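Side-chain contact in trans-2-enoyl-CoA reductase (Treponema denticola ATCC 35405, PDB 4GGO), which catalyses the NADH-dependent reduction of the carbon-carbon double bond of crotonyl-CoA to give butyryl-CoA, a step of bacterial fatty acid synthesis: residues Lys176-Asp179 / Glu184-Glu187. Sequence-based numbering, arbitrary orientation.
Sequences KTVD and ELKE
Lys-186 and Thr-177 face each other as a hydrogen-bonded antiparallel pair, and Lys-186 illustrates how one residue can serve a hairpin in two ways, its main chain by pairing with Thr-177 and its side chain by packing on Thr-177 and reaching toward Asp-179. Lys-186 N donates to Thr-177 O at 2.9 Å, and Thr-177 N returns a more bent bond, 138° at the hydrogen, to Lys-186 O. Beside this ladder, CG2 of Thr-177 rests 3.7 Å from CB of Lys-186, while Pro-292 of helix 291-305 touches the threonine side chain.

Beyond CG the lysine chain runs fully extended, with chi2 to chi4 all near 180°, toward the turn end of the hairpin, alongside Asp-179. There NZ lies 4.0 Å from OD2 of Asp-179, a long salt bridge and probably a weak one. The other carboxylate oxygen, OD1, is engaged by the backbone N-H groups of Phe-181 and Thr-182, which ties the aspartate to the turn. Asp-179 N donates to Glu-184 O at 3.0 Å.

On the other face, Leu-185 leans over its non-hydrogen-bonded partner Val-178, placing CD2 3.7 Å from Val-178 CB and 3.3 Å from Thr-177 O. The whole is a two-stranded antiparallel beta hairpin, strands 173-178 and 185-190, separate from the parallel Rossmann-type sheet of the reductase.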
loop_
_atom_site.group_PDB
_atom_site.type_symbol
_atom_site.label_atom_id
_atom_site.label_comp_id
_atom_site.label_asym_id
_atom_site.label_seq_id
_atom_site.Cartn_x
_atom_site.Cartn_y
_atom_site.Cartn_z
ATOM N N LYS A 176 -20.709 0.573 -13.619
ATOM C CA LYS A 176 -20.707 2.018 -13.448
ATOM C C LYS A 176 -19.383 2.498 -12.863
ATOM O O LYS A 176 -18.590 1.703 -12.369
ATOM C CB LYS A 176 -21.868 2.453 -12.549
ATOM C CG LYS A 176 -23.243 2.239 -13.168
ATOM C CD LYS A 176 -24.310 3.120 -12.520
ATOM C CE LYS A 176 -24.824 2.545 -11.208
ATOM N NZ LYS A 176 -25.954 3.366 -10.675
ATOM N N THR A 177 -19.144 3.800 -12.948
ATOM C CA THR A 177 -17.987 4.422 -12.317
ATOM C C THR A 177 -18.290 5.902 -12.156
ATOM O O THR A 177 -19.302 6.388 -12.657
ATOM C CB THR A 177 -16.694 4.247 -13.141
ATOM O OG1 THR A 177 -15.574 4.716 -12.378
ATOM C CG2 THR A 177 -16.774 5.033 -14.440
ATOM N N VAL A 178 -17.420 6.621 -11.461
ATOM C CA VAL A 178 -17.648 8.040 -11.239
ATOM C C VAL A 178 -16.337 8.820 -11.273
ATOM O O VAL A 178 -15.308 8.356 -10.781
ATOM C CB VAL A 178 -18.412 8.293 -9.909
ATOM C CG1 VAL A 178 -17.560 7.907 -8.705
ATOM C CG2 VAL A 178 -18.868 9.741 -9.810
ATOM N N ASP A 179 -16.374 9.991 -11.899
ATOM C CA ASP A 179 -15.240 10.900 -11.878
ATOM C C ASP A 179 -15.440 11.829 -10.691
ATOM O O ASP A 179 -16.311 12.697 -10.721
ATOM C CB ASP A 179 -15.161 11.691 -13.187
ATOM C CG ASP A 179 -13.887 12.516 -13.304
ATOM O OD1 ASP A 179 -13.552 13.257 -12.356
ATOM O OD2 ASP A 179 -13.218 12.425 -14.355
ATOM N N GLU A 184 -19.309 13.088 -12.685
ATOM C CA GLU A 184 -19.992 12.376 -13.761
ATOM C C GLU A 184 -19.980 10.862 -13.569
ATOM O O GLU A 184 -18.927 10.261 -13.353
ATOM C CB GLU A 184 -19.375 12.726 -15.119
ATOM C CG GLU A 184 -20.110 12.103 -16.297
ATOM C CD GLU A 184 -19.376 12.272 -17.615
ATOM O OE1 GLU A 184 -18.262 12.837 -17.615
ATOM O OE2 GLU A 184 -19.917 11.834 -18.652
ATOM N N LEU A 185 -21.159 10.252 -13.651
ATOM C CA LEU A 185 -21.274 8.799 -13.660
ATOM C C LEU A 185 -21.087 8.286 -15.080
ATOM O O LEU A 185 -21.700 8.799 -16.016
ATOM C CB LEU A 185 -22.643 8.356 -13.142
ATOM C CG LEU A 185 -22.907 8.336 -11.637
ATOM C CD1 LEU A 185 -24.318 7.841 -11.378
ATOM C CD2 LEU A 185 -21.896 7.460 -10.916
ATOM N N LYS A 186 -20.243 7.274 -15.240
ATOM C CA LYS A 186 -20.003 6.691 -16.554
ATOM C C LYS A 186 -20.226 5.190 -16.544
ATOM O O LYS A 186 -20.467 4.588 -15.498
ATOM C CB LYS A 186 -18.571 6.959 -17.012
ATOM C CG LYS A 186 -18.139 8.401 -16.941
ATOM C CD LYS A 186 -16.667 8.517 -17.278
ATOM C CE LYS A 186 -16.144 9.911 -17.000
ATOM N NZ LYS A 186 -14.664 9.966 -17.144
ATOM N N GLU A 187 -20.134 4.594 -17.725
ATOM C CA GLU A 187 -20.140 3.147 -17.858
ATOM C C GLU A 187 -18.888 2.715 -18.606
ATOM O O GLU A 187 -18.731 3.006 -19.792
ATOM C CB GLU A 187 -21.392 2.674 -18.593
ATOM C CG GLU A 187 -21.406 1.183 -18.878
ATOM C CD GLU A 187 -22.798 0.591 -18.812
ATOM O OE1 GLU A 187 -23.648 1.146 -18.082
ATOM O OE2 GLU A 187 -23.045 -0.431 -19.487
#